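Local coordinates for protein putative surface-anchored fimbrial subunit (Corynebacterium diphtheriae, PDB 3HR6) that forms the shaft of Corynebacterium diphtheriae pili as the major pilin, built of tandem Ig-like modules stabilised by isopeptide and disulfide bonds, at residues V148-D153 with T371-S376; K168-T173 with E251-F256; N266-N271 with E418-L423; Q272-P277 with G296-R301; I367-L372 with L414-S419. One frame throughout, in Å; residues are numbered along the deposited sequence. Where two conformers were deposited one is given.

Contact 1: residues V148-D153 with T371-S376; sequences VKTAVD and TLQLES. With CA (calcium ion), chain B.
Val148 meets Leu374 at the start of strand 148-152, where CG2 of the valine and CD2 of the leucine lie 4.4 Å apart. The extended Lys149 side chain leads away from 371-376 to an isopeptide link between its NZ and CG of Asn271, beside Asp191, while its carbonyl turns back across the contact. There one water receives the N-H of Leu374 and donates to Lys149 O, 2.6 Å from the water oxygen. Thr150 crosses the Gln373 side chain at about a right angle, and its CB sits 3.2 Å from Gln373 OE1. In the Gln373 conformer described here, one of two, OE1 accepts a nearly straight hydrogen bond (169°) from Ala151 N at 2.8 Å, the donor tilted 16° from the amide carbonyl plane. Gln373 reaches it with CG set between its own backbone N and carbonyl carbon (chi1 55°) and an extended chain beyond. A second water, accepting from Gln373 NE2, donates to Ala151 O at 2.6 Å from that oxygen. Past Val152, Asp153 grips the calcium ion with both carboxylate oxygens, in a site completed by Asp155, Gln158, Gly160, Glu165 and two waters. The two strands, whose axes approach to 6.5 Å, probably belong to successive Ig-like modules; in this conformer one glutamine amide and two waters stand in for a backbone ladder, bonding to Lys149 O, Ala151 N and O, and Leu374 N.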
# COMPACT_ATOMS: atom_id res chain seq x y z
N VAL A 148 -7.88 2.03 -2.98
CA VAL A 148 -8.33 0.68 -3.33
C VAL A 148 -7.29 0.13 -4.32
O VAL A 148 -7.16 0.65 -5.41
CB VAL A 148 -9.71 0.72 -3.99
CG1 VAL A 148 -10.12 -0.68 -4.47
CG2 VAL A 148 -10.74 1.32 -3.03
N LYS A 149 -6.58 -0.87 -3.85
CA LYS A 149 -5.61 -1.59 -4.64
C LYS A 149 -6.19 -2.89 -5.14
O LYS A 149 -6.72 -3.69 -4.38
CB LYS A 149 -4.32 -1.83 -3.86
CG LYS A 149 -3.25 -2.50 -4.69
CD LYS A 149 -1.95 -2.63 -4.01
CE LYS A 149 -0.95 -3.42 -4.87
NZ LYS A 149 0.47 -3.24 -4.50
N THR A 150 -6.05 -3.14 -6.43
CA THR A 150 -6.39 -4.40 -7.06
C THR A 150 -5.26 -4.92 -7.92
O THR A 150 -4.34 -4.19 -8.29
CB THR A 150 -7.64 -4.24 -7.89
OG1 THR A 150 -7.48 -3.19 -8.88
CG2 THR A 150 -8.87 -4.00 -6.98
N ALA A 151 -5.37 -6.19 -8.27
CA ALA A 151 -4.45 -6.87 -9.20
C ALA A 151 -5.23 -7.28 -10.42
O ALA A 151 -6.41 -7.61 -10.35
CB ALA A 151 -3.81 -8.08 -8.56
N VAL A 152 -4.56 -7.20 -11.57
CA VAL A 152 -5.12 -7.49 -12.87
C VAL A 152 -4.11 -8.40 -13.59
O VAL A 152 -2.92 -8.24 -13.43
CB VAL A 152 -5.31 -6.18 -13.65
CG1 VAL A 152 -5.67 -6.44 -15.08
CG2 VAL A 152 -6.40 -5.33 -12.92
N ASP A 153 -4.60 -9.39 -14.34
CA ASP A 153 -3.73 -10.17 -15.21
C ASP A 153 -3.56 -9.35 -16.51
O ASP A 153 -4.53 -9.13 -17.29
CB ASP A 153 -4.34 -11.52 -15.54
CG ASP A 153 -3.44 -12.37 -16.40
OD1 ASP A 153 -2.29 -11.94 -16.66
OD2 ASP A 153 -3.89 -13.48 -16.80
N THR A 371 -6.51 -14.51 -6.33
CA THR A 371 -6.23 -13.25 -5.64
C THR A 371 -7.40 -12.83 -4.75
O THR A 371 -8.57 -12.92 -5.11
CB THR A 371 -5.92 -12.14 -6.63
OG1 THR A 371 -4.81 -12.54 -7.41
CG2 THR A 371 -5.56 -10.85 -5.88
N LEU A 372 -7.04 -12.38 -3.56
CA LEU A 372 -7.96 -11.81 -2.56
C LEU A 372 -7.72 -10.30 -2.61
O LEU A 372 -6.58 -9.82 -2.47
CB LEU A 372 -7.63 -12.34 -1.17
CG LEU A 372 -8.51 -11.84 -0.05
CD1 LEU A 372 -9.95 -12.42 -0.18
CD2 LEU A 372 -7.92 -12.20 1.34
N GLN A 373 -8.78 -9.58 -2.92
CA GLN A 373 -8.75 -8.13 -3.01
C GLN A 373 -10.14 -7.56 -2.73
O GLN A 373 -11.14 -8.29 -2.76
CB GLN A 373 -8.29 -7.72 -4.40
CG GLN A 373 -9.13 -8.32 -5.51
CD GLN A 373 -8.45 -8.30 -6.85
OE1 GLN A 373 -7.70 -7.39 -7.17
NE2 GLN A 373 -8.75 -9.31 -7.67
N LEU A 374 -10.18 -6.25 -2.55
CA LEU A 374 -11.41 -5.56 -2.26
C LEU A 374 -12.26 -5.40 -3.51
O LEU A 374 -11.78 -5.01 -4.57
CB LEU A 374 -11.06 -4.20 -1.66
CG LEU A 374 -12.04 -3.51 -0.79
CD1 LEU A 374 -12.35 -4.35 0.43
CD2 LEU A 374 -11.44 -2.16 -0.43
N GLU A 375 -13.55 -5.73 -3.40
CA GLU A 375 -14.50 -5.48 -4.47
C GLU A 375 -15.75 -5.00 -3.79
O GLU A 375 -16.26 -5.69 -2.88
CB GLU A 375 -14.73 -6.75 -5.27
CG GLU A 375 -13.45 -7.29 -5.84
CD GLU A 375 -13.63 -8.46 -6.76
OE1 GLU A 375 -14.79 -8.92 -6.95
OE2 GLU A 375 -12.58 -8.89 -7.30
N SER A 376 -16.19 -3.80 -4.16
CA SER A 376 -17.31 -3.13 -3.48
C SER A 376 -17.14 -3.15 -1.96
O SER A 376 -18.05 -3.53 -1.21
CB SER A 376 -18.61 -3.78 -3.90
OG SER A 376 -18.72 -3.86 -5.32
CA CA B . -1.40 -14.04 -17.55
O HOH W 1 -7.68 -4.75 -2.25
O HOH W 2 -7.35 -10.00 -9.84
O HOH W 3 0.52 -12.24 -17.36
O HOH W 4 -0.31 -14.72 -19.83

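Contact 2: residues K168-T173 with E251-F256; sequences KYRVAT and ELVVEF
Arg170 leaves its strand beside Glu255, its partner in an antiparallel non-hydrogen-bonded pair. Its CB and CG pass obliquely across the Glu255 side chain, CG lying 3.4 Å from Glu255 OE2 and also touching Val253 CG1. CD stays against the same carboxylate oxygen. At NE the link to Glu255 OE2 is a long salt bridge of 3.7 Å, reinforced by a water that accepts from NE and donates to OE2. The guanidinium then spreads with one face over Val253 CG1, its plane turned 79° from the Glu255 carboxylate. At the tip, NH1 reaches Glu251 OE1 through a water at its edge, 2.8 Å from NH1; Glu251 OE2 is held by Lys174. Lys168 NZ makes another long salt bridge to Glu255 OE1. On the other face Tyr169 CB stands over the Phe256 ring in a CH-pi contact, 4.2 Å from its centroid, and the two rings meet obliquely with planes at 55°. Six backbone hydrogen bonds, such as Val171 N to Val254 O at 2.8 Å, zip these strands of the Ig-like, CnaB-type module together. The Arg170 face thus carries a salt-bridge network eked out by waters, with Glu255 between two cations; the opposite face is mostly apolar, with a water joining Thr173 OG1 to Val171 O and Leu252 O.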
# COMPACT_ATOMS: atom_id res chain seq x y z
N LYS A 168 -0.13 -7.00 -12.85
CA LYS A 168 -0.47 -5.58 -12.95
C LYS A 168 -1.24 -5.20 -11.69
O LYS A 168 -2.07 -5.95 -11.21
CB LYS A 168 -1.33 -5.34 -14.18
CG LYS A 168 -1.79 -3.90 -14.38
CD LYS A 168 -2.31 -3.74 -15.79
CE LYS A 168 -3.01 -2.48 -16.00
NZ LYS A 168 -3.55 -2.41 -17.40
N TYR A 169 -0.90 -4.05 -11.13
CA TYR A 169 -1.62 -3.48 -10.01
C TYR A 169 -2.24 -2.16 -10.37
O TYR A 169 -1.73 -1.43 -11.20
CB TYR A 169 -0.72 -3.30 -8.83
CG TYR A 169 -0.24 -4.55 -8.20
CD1 TYR A 169 -1.12 -5.47 -7.66
CD2 TYR A 169 1.10 -4.84 -8.16
CE1 TYR A 169 -0.64 -6.67 -7.07
CE2 TYR A 169 1.58 -5.98 -7.57
CZ TYR A 169 0.70 -6.90 -7.05
OH TYR A 169 1.28 -8.02 -6.51
N ARG A 170 -3.35 -1.88 -9.74
CA ARG A 170 -4.12 -0.66 -9.92
C ARG A 170 -4.42 -0.13 -8.53
O ARG A 170 -4.96 -0.85 -7.68
CB ARG A 170 -5.40 -0.94 -10.66
CG ARG A 170 -6.27 0.25 -10.86
CD ARG A 170 -7.58 -0.18 -11.42
NE ARG A 170 -8.37 0.95 -11.89
CZ ARG A 170 -9.23 1.65 -11.17
NH1 ARG A 170 -9.45 1.36 -9.89
NH2 ARG A 170 -9.91 2.66 -11.76
N VAL A 171 -4.04 1.12 -8.30
CA VAL A 171 -4.24 1.81 -7.04
C VAL A 171 -5.08 3.05 -7.27
O VAL A 171 -4.64 4.02 -7.96
CB VAL A 171 -2.90 2.23 -6.37
CG1 VAL A 171 -3.19 3.01 -5.02
CG2 VAL A 171 -2.02 1.03 -6.12
N ALA A 172 -6.29 3.05 -6.75
CA ALA A 172 -7.24 4.14 -6.93
C ALA A 172 -7.36 4.96 -5.63
O ALA A 172 -7.82 4.40 -4.63
CB ALA A 172 -8.55 3.62 -7.33
N THR A 173 -6.94 6.22 -5.67
CA THR A 173 -6.93 7.09 -4.49
C THR A 173 -7.87 8.22 -4.70
O THR A 173 -7.81 8.91 -5.68
CB THR A 173 -5.50 7.65 -4.28
OG1 THR A 173 -4.60 6.56 -4.09
CG2 THR A 173 -5.39 8.65 -3.12
N GLU A 251 -10.66 10.39 -8.63
CA GLU A 251 -9.65 9.39 -8.30
C GLU A 251 -8.39 9.66 -9.07
O GLU A 251 -8.43 10.00 -10.25
CB GLU A 251 -10.12 7.98 -8.58
CG GLU A 251 -11.25 7.61 -7.66
CD GLU A 251 -11.77 6.22 -7.85
OE1 GLU A 251 -11.36 5.50 -8.80
OE2 GLU A 251 -12.63 5.89 -7.02
N LEU A 252 -7.29 9.58 -8.35
CA LEU A 252 -5.98 9.47 -8.91
C LEU A 252 -5.69 7.99 -9.05
O LEU A 252 -5.63 7.31 -8.03
CB LEU A 252 -4.98 10.14 -7.95
CG LEU A 252 -3.53 10.09 -8.40
CD1 LEU A 252 -3.33 11.01 -9.56
CD2 LEU A 252 -2.57 10.45 -7.21
N VAL A 253 -5.46 7.48 -10.26
CA VAL A 253 -5.28 6.06 -10.48
C VAL A 253 -3.88 5.82 -11.01
O VAL A 253 -3.52 6.46 -11.97
CB VAL A 253 -6.31 5.48 -11.46
CG1 VAL A 253 -6.03 3.97 -11.69
CG2 VAL A 253 -7.76 5.74 -10.91
N VAL A 254 -3.11 5.03 -10.29
CA VAL A 254 -1.78 4.60 -10.67
C VAL A 254 -1.91 3.15 -11.06
O VAL A 254 -2.44 2.32 -10.29
CB VAL A 254 -0.80 4.75 -9.50
CG1 VAL A 254 0.61 4.19 -9.84
CG2 VAL A 254 -0.75 6.23 -9.08
N GLU A 255 -1.43 2.82 -12.26
CA GLU A 255 -1.31 1.44 -12.68
C GLU A 255 0.09 1.11 -13.07
O GLU A 255 0.79 1.95 -13.58
CB GLU A 255 -2.23 1.11 -13.84
CG GLU A 255 -3.67 1.15 -13.43
CD GLU A 255 -4.58 0.64 -14.55
OE1 GLU A 255 -4.25 0.82 -15.75
OE2 GLU A 255 -5.62 0.04 -14.22
N PHE A 256 0.51 -0.11 -12.77
CA PHE A 256 1.81 -0.57 -13.22
C PHE A 256 1.86 -2.09 -13.33
O PHE A 256 1.07 -2.80 -12.72
CB PHE A 256 2.90 -0.05 -12.27
CG PHE A 256 2.84 -0.59 -10.87
CD1 PHE A 256 3.61 -1.66 -10.47
CD2 PHE A 256 1.99 0.01 -9.92
CE1 PHE A 256 3.52 -2.14 -9.15
CE2 PHE A 256 1.90 -0.47 -8.61
CZ PHE A 256 2.69 -1.52 -8.22
O HOH W 5 -11.73 2.78 -9.10
O HOH W 6 -11.28 5.54 -11.25
O HOH W 7 -7.65 1.56 -14.63
O HOH W 8 -3.46 6.17 -6.64

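Contact 3: residues N266-N271 with E418-L423; sequences NGQLDN and ESTNVL
Leu423 packs on Gly267, its CD1 3.7 Å from the glycine CA and its CB near the glycine N. The two backbones come very close here, with CA atoms of Gly267 and Leu423 3.8 Å apart; Gly267 has a positive phi (72°). Nearby, Val422 CA makes a CA-H...O contact of 3.2 Å to Asn266 O. Gln268, bent at chi2 (-55°), lays its amide group against the backbone of Thr420 and Asn421, with CD 3.6 Å from Asn421 CA. The next shell fixes the turn: Asn266 OD1 accepts from Gln268 N at 2.9 Å, an Asx turn with the donor above the carbonyl plane. On the other side Thr420 OG1 bonds to Asn417 N and Thr420 O to Lys305 NZ. The contact brings the loop between strands 410-412 and 424-432 against the start of strand 268-276, whose backbone pairs with strand 302-315, Leu269 with Ser304, a pairing that Gly267 and Phe306 continue just before the strand.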
# COMPACT_ATOMS: atom_id res chain seq x y z
N ASN A 266 5.86 -18.30 1.42
CA ASN A 266 4.66 -18.65 2.19
C ASN A 266 3.44 -18.63 1.30
O ASN A 266 2.33 -18.53 1.79
CB ASN A 266 4.49 -17.68 3.34
CG ASN A 266 4.27 -16.26 2.89
OD1 ASN A 266 4.26 -15.97 1.69
ND2 ASN A 266 4.11 -15.34 3.87
N GLY A 267 3.66 -18.64 -0.02
CA GLY A 267 2.61 -18.54 -1.01
C GLY A 267 1.93 -17.22 -1.21
O GLY A 267 1.12 -17.12 -2.07
N GLN A 268 2.29 -16.20 -0.40
CA GLN A 268 1.56 -14.96 -0.38
C GLN A 268 2.32 -13.88 -1.15
O GLN A 268 3.37 -13.44 -0.69
CB GLN A 268 1.34 -14.50 1.04
CG GLN A 268 0.88 -15.58 2.00
CD GLN A 268 -0.36 -16.28 1.51
OE1 GLN A 268 -0.35 -17.51 1.14
NE2 GLN A 268 -1.46 -15.53 1.52
N LEU A 269 1.78 -13.47 -2.30
CA LEU A 269 2.30 -12.33 -3.06
C LEU A 269 1.35 -11.16 -2.69
O LEU A 269 0.24 -11.01 -3.25
CB LEU A 269 2.31 -12.59 -4.54
CG LEU A 269 2.84 -11.47 -5.39
CD1 LEU A 269 4.35 -11.38 -5.37
CD2 LEU A 269 2.38 -11.70 -6.82
N ASP A 270 1.84 -10.32 -1.76
CA ASP A 270 0.99 -9.35 -1.07
C ASP A 270 1.48 -7.95 -1.41
O ASP A 270 2.67 -7.71 -1.38
CB ASP A 270 1.05 -9.57 0.46
CG ASP A 270 0.29 -10.78 0.91
OD1 ASP A 270 -0.23 -11.54 0.09
OD2 ASP A 270 0.26 -11.03 2.15
N ASN A 271 0.54 -7.08 -1.74
CA ASN A 271 0.89 -5.71 -2.07
C ASN A 271 -0.04 -4.76 -1.39
O ASN A 271 -1.23 -5.02 -1.26
CB ASN A 271 0.80 -5.46 -3.55
CG ASN A 271 1.33 -4.08 -3.92
OD1 ASN A 271 2.48 -3.78 -3.67
N GLU A 418 -10.17 -17.54 0.06
CA GLU A 418 -9.96 -16.33 0.84
C GLU A 418 -9.19 -16.53 2.15
O GLU A 418 -8.52 -15.62 2.59
CB GLU A 418 -11.30 -15.62 1.13
CG GLU A 418 -12.22 -16.37 2.07
CD GLU A 418 -13.69 -15.91 2.00
OE1 GLU A 418 -14.07 -15.17 1.07
OE2 GLU A 418 -14.46 -16.30 2.90
N SER A 419 -9.27 -17.72 2.72
CA SER A 419 -8.53 -18.02 3.94
C SER A 419 -7.08 -18.45 3.76
O SER A 419 -6.35 -18.55 4.75
CB SER A 419 -9.24 -19.07 4.78
OG SER A 419 -8.98 -20.41 4.36
N THR A 420 -6.68 -18.77 2.53
CA THR A 420 -5.34 -19.33 2.26
C THR A 420 -4.29 -18.36 2.75
O THR A 420 -4.29 -17.23 2.33
CB THR A 420 -5.18 -19.59 0.76
OG1 THR A 420 -6.19 -20.56 0.44
CG2 THR A 420 -3.81 -20.17 0.42
N ASN A 421 -3.41 -18.81 3.64
CA ASN A 421 -2.33 -17.93 4.09
C ASN A 421 -0.97 -18.61 4.23
O ASN A 421 -0.06 -18.07 4.84
CB ASN A 421 -2.73 -17.21 5.39
CG ASN A 421 -2.99 -18.14 6.57
OD1 ASN A 421 -2.91 -19.38 6.51
ND2 ASN A 421 -3.33 -17.50 7.68
N VAL A 422 -0.87 -19.81 3.67
CA VAL A 422 0.40 -20.51 3.49
C VAL A 422 0.45 -21.06 2.06
O VAL A 422 -0.55 -21.06 1.34
CB VAL A 422 0.56 -21.61 4.51
CG1 VAL A 422 0.52 -21.04 5.92
CG2 VAL A 422 -0.50 -22.70 4.32
N LEU A 423 1.64 -21.51 1.64
CA LEU A 423 1.81 -22.06 0.32
C LEU A 423 0.92 -23.29 0.13
O LEU A 423 0.87 -24.17 0.96
CB LEU A 423 3.28 -22.42 0.10
CG LEU A 423 3.68 -22.98 -1.25
CD1 LEU A 423 3.61 -21.90 -2.29
CD2 LEU A 423 5.05 -23.58 -1.20

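Contact 4: residues Q272-P277 with G296-R301; sequences QAWVLP and GMPSSR
With CG of Trp274 beside its backbone N and opposite the carbonyl carbon (chi1 -62°), the indole is laid under Pro298. The proline CB stands over the six-membered ring in a CH-pi contact, 3.7 Å from its centroid and only 7° off the normal, and Gly296 O comes to the ring edge, 3.5 Å from Trp274 CE3. Ser299 sets OG between its N and carbonyl carbon (chi1 76°), where it accepts from Ala273 N at 2.8 Å and donates to Ser300 O. On the face opposite to Trp274 and Pro298, Val275 CG1 packs on Met297 CB at 3.7 Å. Here the short strand 297-298 pairs antiparallel with strand 268-276 of the CnaB-type module: Val275 and Met297 exchange two backbone bonds, and Ser299 N donates to Ala273 O at 2.6 Å. Strand 187-192 pairs with 268-276 too, through Trp274 and Leu276. At the N-terminal end of 272-277, Gln272 extends beside Pro298 and gives NE2 to Ser299 O at 2.9 Å, nearly straight and in the planes of both the amide and the carbonyl. Its CD rests on Arg301 CG, and its OE1 lies over the centre of the arginine's guanidinium, 4.0 Å above that plane.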
# COMPACT_ATOMS: atom_id res chain seq x y z
N GLN A 272 0.52 -3.65 -0.93
CA GLN A 272 -0.27 -2.48 -0.53
C GLN A 272 0.40 -1.22 -1.07
O GLN A 272 1.56 -1.25 -1.37
CB GLN A 272 -0.29 -2.38 0.99
CG GLN A 272 -1.46 -3.02 1.68
CD GLN A 272 -1.39 -2.77 3.17
OE1 GLN A 272 -0.42 -3.19 3.83
NE2 GLN A 272 -2.37 -2.04 3.71
N ALA A 273 -0.37 -0.14 -1.25
CA ALA A 273 0.19 1.18 -1.60
C ALA A 273 -0.21 2.12 -0.47
O ALA A 273 -1.07 1.79 0.35
CB ALA A 273 -0.32 1.71 -2.94
N TRP A 274 0.37 3.30 -0.48
CA TRP A 274 0.08 4.28 0.54
C TRP A 274 -0.01 5.65 -0.07
O TRP A 274 0.74 5.95 -0.99
CB TRP A 274 1.23 4.31 1.53
CG TRP A 274 1.49 3.00 2.26
CD1 TRP A 274 2.00 1.86 1.72
CD2 TRP A 274 1.36 2.75 3.66
NE1 TRP A 274 2.11 0.88 2.69
CE2 TRP A 274 1.78 1.43 3.89
CE3 TRP A 274 0.94 3.51 4.75
CZ2 TRP A 274 1.73 0.83 5.16
CZ3 TRP A 274 0.90 2.91 6.03
CH2 TRP A 274 1.31 1.60 6.21
N VAL A 275 -0.92 6.46 0.46
CA VAL A 275 -1.03 7.88 0.05
C VAL A 275 -0.58 8.79 1.18
O VAL A 275 -0.91 8.56 2.36
CB VAL A 275 -2.39 8.27 -0.49
CG1 VAL A 275 -3.52 8.06 0.50
CG2 VAL A 275 -2.37 9.73 -1.01
N LEU A 276 0.27 9.74 0.80
CA LEU A 276 0.79 10.76 1.72
C LEU A 276 0.50 12.14 1.16
O LEU A 276 0.86 12.43 0.03
CB LEU A 276 2.30 10.62 1.86
CG LEU A 276 2.98 11.48 2.92
CD1 LEU A 276 2.61 10.94 4.31
CD2 LEU A 276 4.47 11.42 2.73
N PRO A 277 -0.11 13.02 1.96
CA PRO A 277 -0.44 14.38 1.50
C PRO A 277 0.77 15.34 1.65
O PRO A 277 0.64 16.41 2.24
CB PRO A 277 -1.57 14.79 2.44
CG PRO A 277 -1.25 14.09 3.70
CD PRO A 277 -0.59 12.76 3.33
N GLY A 296 1.76 7.47 6.04
CA GLY A 296 0.85 7.40 4.90
C GLY A 296 -0.48 6.76 5.27
O GLY A 296 -0.64 6.16 6.35
N MET A 297 -1.45 6.88 4.37
CA MET A 297 -2.69 6.15 4.51
C MET A 297 -2.57 4.88 3.67
O MET A 297 -2.45 4.98 2.44
CB MET A 297 -3.85 6.99 4.02
CG MET A 297 -5.19 6.34 3.85
SD MET A 297 -5.78 5.52 5.33
CE MET A 297 -5.95 6.89 6.36
N PRO A 298 -2.58 3.70 4.30
CA PRO A 298 -2.46 2.47 3.51
C PRO A 298 -3.70 2.15 2.71
O PRO A 298 -4.84 2.41 3.14
CB PRO A 298 -2.23 1.37 4.57
CG PRO A 298 -2.70 1.91 5.78
CD PRO A 298 -2.69 3.40 5.73
N SER A 299 -3.43 1.58 1.53
CA SER A 299 -4.47 1.05 0.66
C SER A 299 -5.10 -0.22 1.25
O SER A 299 -4.56 -0.85 2.18
CB SER A 299 -3.90 0.69 -0.70
OG SER A 299 -3.13 -0.51 -0.71
N SER A 300 -6.21 -0.65 0.64
CA SER A 300 -6.67 -2.03 0.82
C SER A 300 -5.60 -3.03 0.40
O SER A 300 -4.70 -2.72 -0.41
CB SER A 300 -7.94 -2.30 0.04
OG SER A 300 -7.71 -2.16 -1.36
N ARG A 301 -5.61 -4.21 1.00
CA ARG A 301 -4.60 -5.19 0.72
C ARG A 301 -4.97 -6.02 -0.49
O ARG A 301 -6.13 -6.34 -0.69
CB ARG A 301 -4.43 -6.12 1.92
CG ARG A 301 -3.86 -5.45 3.16
CD ARG A 301 -4.05 -6.37 4.34
NE ARG A 301 -3.26 -5.89 5.46
CZ ARG A 301 -2.02 -6.29 5.74
NH1 ARG A 301 -1.39 -7.21 5.00
NH2 ARG A 301 -1.42 -5.77 6.81

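Contact 5: residues I367-L372 with L414-S419; sequences IHLGTL and LEANES
Leu369 and Leu414 pack across two segments that run nearly in the same direction, 16° apart, yet share no hydrogen bond; apolar side chains, against each other and against backbone atoms, make the contact. In this Ig-like module of the pilin, strand 361-375 belongs to a mixed sheet, and the loop that follows strand 410-412 passes over it. Leu369 carries the largest share of the contact. Placed by a CG opposite its carbonyl carbon (chi1 -63°), it divides its two methyls: CD1 goes to Ala416 CB at 3.8 Å and to the Glu415 backbone, while CD2 touches both Leu414 O and Leu414 CD2. The Leu369 and Leu414 side chains cross at about a right angle. Leu414 CD2 also meets Ile367 CD1, 3.6 Å away, giving a small apolar cluster that Phe392 of strand 391-398 and Val424 of strand 424-432 extend. His368 stacks on Phe161, its ND1 hydrogen-bonded to Phe161 N. The loop keeps its own shape through Asn417, whose OD1 accepts from both N and OG of Ser419, each at 2.8 Å from it, in an Asx turn. At the far end Leu372 splits its methyls over Glu418, CD1 lying 3.7 Å from the glutamate CB and CD2 the same distance from its backbone O.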
# COMPACT_ATOMS: atom_id res chain seq x y z
N ILE A 367 2.89 -21.41 -9.11
CA ILE A 367 1.61 -21.44 -9.72
C ILE A 367 0.73 -20.41 -9.01
O ILE A 367 0.38 -20.59 -7.84
CB ILE A 367 0.94 -22.83 -9.62
CG1 ILE A 367 1.82 -23.94 -10.26
CG2 ILE A 367 -0.38 -22.78 -10.30
CD1 ILE A 367 1.48 -25.37 -9.81
N HIS A 368 0.34 -19.36 -9.73
CA HIS A 368 -0.58 -18.36 -9.18
C HIS A 368 -1.98 -18.92 -9.27
O HIS A 368 -2.51 -19.19 -10.35
CB HIS A 368 -0.45 -17.04 -9.93
CG HIS A 368 -1.54 -16.07 -9.61
ND1 HIS A 368 -2.21 -15.31 -10.56
CD2 HIS A 368 -2.09 -15.72 -8.41
CE1 HIS A 368 -3.09 -14.54 -9.97
NE2 HIS A 368 -3.07 -14.80 -8.66
N LEU A 369 -2.62 -19.10 -8.13
CA LEU A 369 -3.93 -19.71 -8.07
C LEU A 369 -5.10 -18.73 -8.13
O LEU A 369 -6.12 -19.01 -8.71
CB LEU A 369 -4.02 -20.51 -6.78
CG LEU A 369 -3.04 -21.65 -6.69
CD1 LEU A 369 -3.11 -22.21 -5.28
CD2 LEU A 369 -3.39 -22.76 -7.66
N GLY A 370 -4.90 -17.56 -7.52
CA GLY A 370 -5.96 -16.58 -7.43
C GLY A 370 -5.58 -15.44 -6.52
O GLY A 370 -4.47 -15.44 -5.99
N THR A 371 -6.51 -14.51 -6.33
CA THR A 371 -6.23 -13.25 -5.64
C THR A 371 -7.40 -12.83 -4.75
O THR A 371 -8.57 -12.92 -5.11
CB THR A 371 -5.92 -12.14 -6.63
OG1 THR A 371 -4.81 -12.54 -7.41
CG2 THR A 371 -5.56 -10.85 -5.88
N LEU A 372 -7.04 -12.38 -3.56
CA LEU A 372 -7.96 -11.81 -2.56
C LEU A 372 -7.72 -10.30 -2.61
O LEU A 372 -6.58 -9.82 -2.47
CB LEU A 372 -7.63 -12.34 -1.17
CG LEU A 372 -8.51 -11.84 -0.05
CD1 LEU A 372 -9.95 -12.42 -0.18
CD2 LEU A 372 -7.92 -12.20 1.34
N LEU A 414 -5.25 -28.55 -6.53
CA LEU A 414 -4.43 -27.44 -6.11
C LEU A 414 -5.25 -26.18 -6.26
O LEU A 414 -5.45 -25.73 -7.37
CB LEU A 414 -3.17 -27.36 -6.98
CG LEU A 414 -2.12 -26.47 -6.34
CD1 LEU A 414 -1.37 -27.26 -5.21
CD2 LEU A 414 -1.20 -25.93 -7.41
N GLU A 415 -5.70 -25.62 -5.15
CA GLU A 415 -6.55 -24.45 -5.20
C GLU A 415 -6.39 -23.66 -3.91
O GLU A 415 -5.93 -24.18 -2.87
CB GLU A 415 -8.01 -24.83 -5.44
CG GLU A 415 -8.65 -25.50 -4.28
CD GLU A 415 -10.11 -25.85 -4.56
OE1 GLU A 415 -10.42 -26.36 -5.67
OE2 GLU A 415 -10.92 -25.64 -3.62
N ALA A 416 -6.79 -22.40 -3.95
CA ALA A 416 -6.72 -21.53 -2.80
C ALA A 416 -8.07 -20.90 -2.61
O ALA A 416 -8.98 -21.08 -3.42
CB ALA A 416 -5.63 -20.45 -3.00
N ASN A 417 -8.21 -20.17 -1.52
CA ASN A 417 -9.45 -19.47 -1.24
C ASN A 417 -9.13 -18.25 -0.38
O ASN A 417 -7.96 -17.97 -0.09
CB ASN A 417 -10.44 -20.42 -0.60
CG ASN A 417 -9.93 -21.00 0.69
OD1 ASN A 417 -9.69 -20.26 1.64
ND2 ASN A 417 -9.76 -22.33 0.72
N GLU A 418 -10.17 -17.54 0.06
CA GLU A 418 -9.96 -16.33 0.84
C GLU A 418 -9.19 -16.53 2.15
O GLU A 418 -8.52 -15.62 2.59
CB GLU A 418 -11.30 -15.62 1.13
CG GLU A 418 -12.22 -16.37 2.07
CD GLU A 418 -13.69 -15.91 2.00
OE1 GLU A 418 -14.07 -15.17 1.07
OE2 GLU A 418 -14.46 -16.30 2.90
N SER A 419 -9.27 -17.72 2.72
CA SER A 419 -8.53 -18.02 3.94
C SER A 419 -7.08 -18.45 3.76
O SER A 419 -6.35 -18.55 4.75
CB SER A 419 -9.24 -19.07 4.78
OG SER A 419 -8.98 -20.41 4.36

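Overall arrangement
From the N terminus, strand 148-152 opens contact 1, whose loop closes only at 371-376 and encloses contact 2 and contact 4. Contact 2 closes first, pairing 166-174, the sheet neighbour of 148-152, with 251-259. Strand 268-276 then opens contact 3 and, a few residues on, contact 4, which closes within the span of contact 3. Contact 3 runs to 418-423 and so crosses contact 1; the Lys149-Asn271 isopeptide bond also joins these two. Contact 5 starts where contact 1 ends and finishes where contact 3 does. Contacts 1 and 3 probably tie the calcium-bearing module to the following one, through strand 361-375 and the 413-423 loop, while contacts 2, 4 and 5 hold parts within the modules.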